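Local atomic coordinates of 2-methyl-aconitate isomerase (Shewanella oneidensis, PDB entry 5K87), a protein that catalyses the cis-trans isomerization of 2-methyl-aconitate during propionate breakdown by the 2-methylcitrate cycle. Residues Q279-Y293 and A303-M315. The protein carries 1 engineered substitution. Residues are numbered along the deposited sequence; the frame is centred on the assembly and turned at random. Where two conformers were deposited one is given.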
ATOM      1  N   GLN A 279       6.980 -10.882  17.115  1.00 15.84           N
ATOM      2  CA  GLN A 279       7.210 -11.066  15.683  0.66 14.72           C
ATOM      3  C   GLN A 279       8.303 -10.171  15.109  1.00 15.10           C
ATOM      4  O   GLN A 279       8.907 -10.490  14.091  1.00 14.56           O
ATOM      5  CB  GLN A 279       5.912 -10.830  14.906  0.66 14.84           C
ATOM      6  CG  GLN A 279       4.880 -11.941  15.064  0.66 16.83           C
ATOM      7  CD  GLN A 279       5.265 -13.211  14.330  0.66 18.85           C
ATOM      8  OE1 GLN A 279       5.416 -13.216  13.104  0.66 20.24           O
ATOM      9  NE2 GLN A 279       5.432 -14.297  15.075  0.66 18.00           N
ATOM     10  N   HIS A 280       8.544  -9.043  15.759  1.00 14.66           N
ATOM     11  CA  HIS A 280       9.393  -7.987  15.209  1.00 15.94           C
ATOM     12  C   HIS A 280      10.870  -8.259  15.434  1.00 16.58           C
ATOM     13  O   HIS A 280      11.700  -7.953  14.589  1.00 16.08           O
ATOM     14  CB  HIS A 280       8.942  -6.680  15.863  1.00 17.26           C
ATOM     15  CG  HIS A 280       9.617  -5.439  15.370  1.00 15.32           C
ATOM     16  ND1 HIS A 280      10.068  -5.255  14.077  1.00 17.02           N
ATOM     17  CD2 HIS A 280       9.846  -4.270  16.013  1.00 15.31           C
ATOM     18  CE1 HIS A 280      10.579  -4.041  13.961  1.00 16.53           C
ATOM     19  NE2 HIS A 280      10.452  -3.423  15.124  1.00 16.68           N
ATOM     20  N   THR A 281      11.198  -8.858  16.566  1.00 15.70           N
ATOM     21  CA  THR A 281      12.577  -9.211  16.858  1.00 16.07           C
ATOM     22  C   THR A 281      12.607 -10.624  17.430  1.00 17.16           C
ATOM     23  O   THR A 281      11.663 -11.034  18.110  1.00 18.27           O
ATOM     24  CB  THR A 281      13.207  -8.209  17.861  1.00 20.38           C
ATOM     25  OG1 THR A 281      12.384  -8.121  19.032  1.00 27.95           O
ATOM     26  CG2 THR A 281      13.318  -6.823  17.257  1.00 20.50           C
ATOM     27  N   PRO A 282      13.654 -11.402  17.127  1.00 14.62           N
ATOM     28  CA  PRO A 282      14.746 -11.086  16.203  1.00 15.42           C
ATOM     29  C   PRO A 282      14.286 -11.196  14.757  1.00 14.86           C
ATOM     30  O   PRO A 282      13.229 -11.775  14.473  1.00 15.28           O
ATOM     31  CB  PRO A 282      15.759 -12.196  16.489  1.00 15.71           C
ATOM     32  CG  PRO A 282      14.895 -13.376  16.870  1.00 15.96           C
ATOM     33  CD  PRO A 282      13.789 -12.758  17.689  1.00 16.78           C
ATOM     34  N   LYS A 283      15.083 -10.646  13.851  1.00 13.10           N
ATOM     35  CA  LYS A 283      14.897 -10.867  12.425  1.00 13.22           C
ATOM     36  C   LYS A 283      15.625 -12.141  12.006  1.00 12.72           C
ATOM     37  O   LYS A 283      16.561 -12.591  12.686  1.00 14.88           O
ATOM     38  CB  LYS A 283      15.463  -9.676  11.646  1.00 14.19           C
ATOM     39  CG  LYS A 283      14.829  -8.339  12.027  1.00 13.66           C
ATOM     40  CD  LYS A 283      13.334  -8.290  11.729  1.00 12.66           C
ATOM     41  CE  LYS A 283      12.753  -6.901  11.979  1.00 13.99           C
ATOM     42  NZ  LYS A 283      11.260  -6.901  11.823  1.00 15.37           N
ATOM     43  N   ILE A 284      15.199 -12.721  10.889  1.00 13.31           N
ATOM     44  CA  ILE A 284      15.910 -13.838  10.281  1.00 13.73           C
ATOM     45  C   ILE A 284      16.271 -13.499   8.836  1.00 12.52           C
ATOM     46  O   ILE A 284      15.487 -12.871   8.113  1.00 13.77           O
ATOM     47  CB  ILE A 284      15.100 -15.158  10.381  1.00 14.49           C
ATOM     48  CG1 ILE A 284      15.910 -16.350   9.862  1.00 16.74           C
ATOM     49  CG2 ILE A 284      13.729 -15.034   9.713  1.00 16.09           C
ATOM     50  CD1 ILE A 284      15.343 -17.688  10.310  1.00 18.27           C
ATOM     51  N   ALA A 285      17.474 -13.892   8.433  1.00 13.26           N
ATOM     52  CA  ALA A 285      18.013 -13.576   7.117  1.00 12.48           C
ATOM     53  C   ALA A 285      18.868 -14.722   6.613  1.00 13.20           C
ATOM     54  O   ALA A 285      19.376 -15.535   7.393  1.00 15.79           O
ATOM     55  CB  ALA A 285      18.833 -12.301   7.177  1.00 15.51           C
ATOM     56  N   PHE A 286      19.028 -14.793   5.305  1.00 13.33           N
ATOM     57  CA  PHE A 286      19.909 -15.793   4.723  1.00 13.48           C
ATOM     58  C   PHE A 286      20.927 -15.159   3.786  1.00 13.29           C
ATOM     59  O   PHE A 286      20.650 -14.137   3.148  1.00 14.18           O
ATOM     60  CB  PHE A 286      19.151 -16.983   4.106  1.00 14.46           C
ATOM     61  CG  PHE A 286      18.152 -16.631   3.031  1.00 16.09           C
ATOM     62  CD1 PHE A 286      16.858 -16.250   3.362  1.00 15.68           C
ATOM     63  CD2 PHE A 286      18.478 -16.765   1.690  1.00 16.93           C
ATOM     64  CE1 PHE A 286      15.927 -15.970   2.375  1.00 18.48           C
ATOM     65  CE2 PHE A 286      17.546 -16.489   0.703  1.00 18.40           C
ATOM     66  CZ  PHE A 286      16.271 -16.091   1.049  1.00 19.04           C
ATOM     67  N   VAL A 287      22.117 -15.761   3.738  1.00 13.50           N
ATOM     68  CA  VAL A 287      23.264 -15.152   3.074  1.00 13.59           C
ATOM     69  C   VAL A 287      23.895 -16.111   2.071  1.00 14.31           C
ATOM     70  O   VAL A 287      23.751 -17.330   2.186  1.00 14.90           O
ATOM     71  CB  VAL A 287      24.352 -14.714   4.099  1.00 15.08           C
ATOM     72  CG1 VAL A 287      23.748 -13.809   5.156  1.00 16.19           C
ATOM     73  CG2 VAL A 287      25.032 -15.923   4.756  1.00 15.68           C
ATOM     74  N   ALA A 288      24.605 -15.555   1.097  1.00 13.91           N
ATOM     75  CA  ALA A 288      25.316 -16.360   0.117  1.00 14.76           C
ATOM     76  C   ALA A 288      26.434 -15.541  -0.503  1.00 15.31           C
ATOM     77  O   ALA A 288      26.404 -14.310  -0.459  1.00 14.28           O
ATOM     78  CB  ALA A 288      24.365 -16.840  -0.962  1.00 16.21           C
ATOM     79  N   PRO A 289      27.440 -16.224  -1.087  1.00 15.52           N
ATOM     80  CA  PRO A 289      28.462 -15.483  -1.837  1.00 16.47           C
ATOM     81  C   PRO A 289      27.854 -14.782  -3.055  1.00 16.85           C
ATOM     82  O   PRO A 289      26.736 -15.111  -3.451  1.00 16.47           O
ATOM     83  CB  PRO A 289      29.428 -16.593  -2.287  1.00 16.95           C
ATOM     84  CG  PRO A 289      29.211 -17.712  -1.317  1.00 18.23           C
ATOM     85  CD  PRO A 289      27.750 -17.667  -0.999  1.00 17.22           C
ATOM     86  N   PRO A 290      28.582 -13.828  -3.646  1.00 15.61           N
ATOM     87  CA  PRO A 290      28.086 -13.102  -4.816  1.00 17.03           C
ATOM     88  C   PRO A 290      27.620 -14.023  -5.928  1.00 17.64           C
ATOM     89  O   PRO A 290      28.249 -15.054  -6.217  1.00 18.01           O
ATOM     90  CB  PRO A 290      29.316 -12.322  -5.283  1.00 18.49           C
ATOM     91  CG  PRO A 290      30.088 -12.100  -4.040  1.00 17.62           C
ATOM     92  CD  PRO A 290      29.906 -13.343  -3.224  1.00 17.23           C
ATOM     93  N   LYS A 291      26.513 -13.640  -6.550  1.00 17.43           N
ATOM     94  CA  LYS A 291      25.979 -14.346  -7.698  1.00 18.70           C
ATOM     95  C   LYS A 291      25.124 -13.335  -8.440  1.00 19.02           C
ATOM     96  O   LYS A 291      24.441 -12.512  -7.822  1.00 19.14           O
ATOM     97  CB  LYS A 291      25.157 -15.562  -7.255  1.00 19.09           C
ATOM     98  CG  LYS A 291      24.723 -16.473  -8.390  1.00 24.06           C
ATOM     99  CD  LYS A 291      23.996 -17.709  -7.872  1.00 23.05           C
ATOM    100  CE  LYS A 291      23.738 -18.697  -9.002  1.00 32.79           C
ATOM    101  NZ  LYS A 291      22.972 -19.896  -8.551  1.00 31.95           N
ATOM    102  N   SER A 292      25.171 -13.384  -9.767  0.60 19.75           N
ATOM    103  CA  SER A 292      24.419 -12.453 -10.593  0.60 19.95           C
ATOM    104  C   SER A 292      22.924 -12.749 -10.531  0.60 18.30           C
ATOM    105  O   SER A 292      22.518 -13.906 -10.430  0.60 19.47           O
ATOM    106  CB  SER A 292      24.902 -12.530 -12.044  0.60 19.38           C
ATOM    107  OG  SER A 292      24.212 -11.609 -12.869  0.60 23.73           O
ATOM    108  N   TYR A 293      22.107 -11.700 -10.580  1.00 16.59           N
ATOM    109  CA  TYR A 293      20.659 -11.869 -10.634  1.00 16.75           C
ATOM    110  C   TYR A 293      19.969 -10.609 -11.128  1.00 16.81           C
ATOM    111  O   TYR A 293      20.520  -9.513 -11.053  1.00 17.40           O
ATOM    112  CB  TYR A 293      20.087 -12.248  -9.261  1.00 17.72           C
ATOM    113  CG  TYR A 293      20.256 -11.178  -8.203  1.00 17.35           C
ATOM    114  CD1 TYR A 293      21.456 -11.056  -7.507  1.00 16.45           C
ATOM    115  CD2 TYR A 293      19.216 -10.303  -7.881  1.00 16.57           C
ATOM    116  CE1 TYR A 293      21.630 -10.089  -6.539  1.00 16.85           C
ATOM    117  CE2 TYR A 293      19.385  -9.321  -6.909  1.00 16.03           C
ATOM    118  CZ  TYR A 293      20.593  -9.225  -6.240  1.00 16.85           C
ATOM    119  OH  TYR A 293      20.788  -8.273  -5.269  1.00 17.94           O
ATOM    120  N   ALA A 303      27.571 -10.241 -10.148  1.00 20.98           N
ATOM    121  CA  ALA A 303      28.298 -10.793  -9.010  1.00 20.09           C
ATOM    122  C   ALA A 303      29.432  -9.861  -8.589  1.00 23.05           C
ATOM    123  O   ALA A 303      29.688  -9.674  -7.400  1.00 20.82           O
ATOM    124  CB  ALA A 303      28.833 -12.176  -9.342  1.00 24.00           C
ATOM    125  N   GLU A 304      30.079  -9.246  -9.575  1.00 24.39           N
ATOM    126  CA  GLU A 304      31.186  -8.328  -9.332  1.00 24.12           C
ATOM    127  C   GLU A 304      30.754  -7.051  -8.617  1.00 23.85           C
ATOM    128  O   GLU A 304      31.590  -6.330  -8.066  1.00 30.42           O
ATOM    129  CB  GLU A 304      31.875  -7.958 -10.653  1.00 29.48           C
ATOM    130  CG  GLU A 304      32.588  -9.113 -11.350  1.00 38.68           C
ATOM    131  CD  GLU A 304      31.635 -10.120 -11.979  1.00 46.01           C
ATOM    132  OE1 GLU A 304      30.487  -9.743 -12.310  1.00 31.97           O
ATOM    133  OE2 GLU A 304      32.038 -11.292 -12.137  1.00 49.05           O
ATOM    134  N   ASP A 305      29.454  -6.768  -8.631  1.00 23.27           N
ATOM    135  CA  ASP A 305      28.934  -5.550  -8.013  1.00 26.37           C
ATOM    136  C   ASP A 305      28.818  -5.663  -6.494  1.00 22.92           C
ATOM    137  O   ASP A 305      28.677  -4.651  -5.810  1.00 25.76           O
ATOM    138  CB  ASP A 305      27.553  -5.190  -8.568  1.00 24.01           C
ATOM    139  CG  ASP A 305      27.577  -4.811 -10.039  1.00 31.90           C
ATOM    140  OD1 ASP A 305      28.658  -4.467 -10.564  1.00 30.58           O
ATOM    141  OD2 ASP A 305      26.492  -4.847 -10.663  1.00 29.44           O
ATOM    142  N   VAL A 306      28.859  -6.885  -5.968  1.00 18.19           N
ATOM    143  CA  VAL A 306      28.569  -7.103  -4.556  1.00 17.14           C
ATOM    144  C   VAL A 306      29.601  -7.986  -3.880  1.00 17.93           C
ATOM    145  O   VAL A 306      30.314  -8.755  -4.534  1.00 17.89           O
ATOM    146  CB  VAL A 306      27.168  -7.734  -4.355  1.00 17.54           C
ATOM    147  CG1 VAL A 306      26.080  -6.782  -4.831  1.00 18.40           C
ATOM    148  CG2 VAL A 306      27.083  -9.079  -5.063  1.00 18.85           C
ATOM    149  N   ASP A 307      29.671  -7.871  -2.561  1.00 15.96           N
ATOM    150  CA  ASP A 307      30.529  -8.716  -1.744  1.00 16.91           C
ATOM    151  C   ASP A 307      29.802  -9.967  -1.258  1.00 16.71           C
ATOM    152  O   ASP A 307      30.436 -10.962  -0.909  1.00 16.05           O
ATOM    153  CB  ASP A 307      31.059  -7.927  -0.548  1.00 17.40           C
ATOM    154  CG  ASP A 307      31.923  -6.766  -0.965  1.00 24.06           C
ATOM    155  OD1 ASP A 307      33.013  -7.016  -1.527  1.00 24.86           O
ATOM    156  OD2 ASP A 307      31.527  -5.607  -0.735  1.00 20.96           O
ATOM    157  N   LEU A 308      28.472  -9.910  -1.209  1.00 15.09           N
ATOM    158  CA  LEU A 308      27.654 -11.050  -0.786  1.00 14.28           C
ATOM    159  C   LEU A 308      26.193 -10.755  -1.104  1.00 13.06           C
ATOM    160  O   LEU A 308      25.845  -9.633  -1.481  1.00 13.76           O
ATOM    161  CB  LEU A 308      27.818 -11.348   0.715  1.00 14.27           C
ATOM    162  CG  LEU A 308      27.131 -10.389   1.692  1.00 14.63           C
ATOM    163  CD1 LEU A 308      27.008 -11.051   3.052  1.00 16.28           C
ATOM    164  CD2 LEU A 308      27.875  -9.067   1.827  1.00 16.15           C
ATOM    165  N   LEU A 309      25.351 -11.770  -0.964  1.00 13.14           N
ATOM    166  CA  LEU A 309      23.904 -11.630  -1.091  1.00 13.13           C
ATOM    167  C   LEU A 309      23.276 -11.801   0.276  1.00 12.78           C
ATOM    168  O   LEU A 309      23.673 -12.683   1.043  1.00 12.87           O
ATOM    169  CB  LEU A 309      23.357 -12.715  -2.004  1.00 14.35           C
ATOM    170  CG  LEU A 309      23.976 -12.745  -3.397  1.00 13.38           C
ATOM    171  CD1 LEU A 309      23.293 -13.808  -4.230  1.00 16.29           C
ATOM    172  CD2 LEU A 309      23.902 -11.390  -4.076  1.00 16.38           C
ATOM    173  N   VAL A 310      22.293 -10.956   0.590  1.00 12.19           N
ATOM    174  CA  VAL A 310      21.508 -11.133   1.804  1.00 12.17           C
ATOM    175  C   VAL A 310      20.040 -10.888   1.516  1.00 13.40           C
ATOM    176  O   VAL A 310      19.677  -9.885   0.894  1.00 13.77           O
ATOM    177  CB  VAL A 310      21.941 -10.185   2.949  1.00 12.76           C
ATOM    178  CG1 VAL A 310      21.228 -10.581   4.241  1.00 12.93           C
ATOM    179  CG2 VAL A 310      23.460 -10.196   3.154  1.00 14.03           C
ATOM    180  N   ARG A 311      19.206 -11.816   1.969  1.00 12.60           N
ATOM    181  CA  ARG A 311      17.754 -11.675   1.927  1.00 12.71           C
ATOM    182  C   ARG A 311      17.277 -11.738   3.365  1.00 12.24           C
ATOM    183  O   ARG A 311      17.782 -12.544   4.144  1.00 14.86           O
ATOM    184  CB  ARG A 311      17.145 -12.824   1.136  1.00 14.19           C
ATOM    185  CG  ARG A 311      16.819 -12.493  -0.306  1.00 14.95           C
ATOM    186  CD  ARG A 311      18.011 -12.014  -1.113  1.00 15.12           C
ATOM    187  NE  ARG A 311      17.642 -11.924  -2.521  1.00 13.96           N
ATOM    188  CZ  ARG A 311      18.349 -11.292  -3.453  1.00 14.12           C
ATOM    189  NH1 ARG A 311      19.494 -10.692  -3.154  1.00 14.63           N
ATOM    190  NH2 ARG A 311      17.911 -11.280  -4.697  1.00 15.59           N
ATOM    191  N   ALA A 312      16.311 -10.909   3.743  1.00 12.40           N
ATOM    192  CA  ALA A 312      15.810 -10.944   5.112  1.00 11.95           C
ATOM    193  C   ALA A 312      14.298 -10.998   5.139  1.00 11.68           C
ATOM    194  O   ALA A 312      13.633 -10.541   4.203  1.00 12.79           O
ATOM    195  CB  ALA A 312      16.297  -9.740   5.891  1.00 13.79           C
ATOM    196  N   LEU A 313      13.754 -11.559   6.211  1.00 11.93           N
ATOM    197  CA  LEU A 313      12.317 -11.516   6.440  1.00 12.30           C
ATOM    198  C   LEU A 313      11.982 -10.469   7.477  1.00 12.06           C
ATOM    199  O   LEU A 313      12.773 -10.196   8.378  1.00 13.08           O
ATOM    200  CB  LEU A 313      11.790 -12.878   6.917  1.00 14.19           C
ATOM    201  CG  LEU A 313      11.564 -13.926   5.832  1.00 15.26           C
ATOM    202  CD1 LEU A 313      12.879 -14.584   5.437  1.00 15.95           C
ATOM    203  CD2 LEU A 313      10.551 -14.967   6.303  1.00 17.67           C
ATOM    204  N   SER A 314      10.806  -9.877   7.336  1.00 12.74           N
ATOM    205  CA  SER A 314      10.292  -8.988   8.366  1.00 12.91           C
ATOM    206  C   SER A 314       8.815  -9.261   8.529  1.00 11.52           C
ATOM    207  O   SER A 314       8.072  -9.295   7.550  1.00 12.65           O
ATOM    208  CB  SER A 314      10.531  -7.525   8.003  1.00 14.76           C
ATOM    209  OG  SER A 314      10.228  -6.678   9.102  1.00 15.77           O
ATOM    210  N   MET A 315       8.405  -9.492   9.767  1.00 12.16           N
ATOM    211  CA  MET A 315       6.999  -9.753  10.073  1.00 12.16           C
ATOM    212  C   MET A 315       6.426 -10.893   9.228  1.00 13.84           C
ATOM    213  O   MET A 315       5.273 -10.835   8.807  1.00 16.50           O
ATOM    214  CB  MET A 315       6.155  -8.474   9.927  1.00 14.15           C
ATOM    215  CG  MET A 315       6.719  -7.262  10.692  1.00 16.10           C
ATOM    216  SD  MET A 315       6.907  -7.524  12.465  1.00 17.73           S
ATOM    217  CE  MET A 315       5.176  -7.554  12.964  1.00 23.34           C
TER
HETATM  218  O   HOH W   1      10.326  -9.706  11.883  1.00 13.94           O
HETATM  219  O   HOH W   2       3.807 -11.071  11.562  1.00 38.79           O
HETATM  220  O   HOH W   3      12.141 -11.547  10.716  1.00 13.90           O
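Phe286 and Arg311 face each other as a hydrogen-bonded antiparallel pair, Phe286 N giving to Arg311 O at 2.8 Å and Arg311 N returning to Phe286 O. Ala288 and Leu309 pair likewise; nearer Lys283, Leu313 N still donates to Ile284 O, but the return link from Ile284 N to Leu313 O passes through a water. Among the flat groups, Arg311 CB sits over one face of the Phe286 ring, 3.4 Å from CZ. The chain then bends at chi2 (58°), carrying the guanidinium to Tyr293, where NH2 lies over the ring face 3.3 Å from CE2 in a cation-pi contact, the two planes 76° apart; NE donates a hydrogen bond to Glu240 O. Apolar packing continues with Leu309 CD2 against Tyr293 CE1, and on the other face Ala285 CB meets Ala312 CB at 3.8 Å. The polar end belongs to Lys283, whose NZ donates to Ser314 OG (2.9 Å) and His280 ND1 (3.0 Å), while a water links it to Gln279 O and Met315 N. A methionine in place of Lys283 would probably leave Ser314 OG and His280 ND1 without their shared donor and deprive the site of a substrate-binding lysine. This antiparallel strand pair, in a fold of the diaminopimelate epimerase clan, thus delivers Lys283 and Ser314 together to the substrate site.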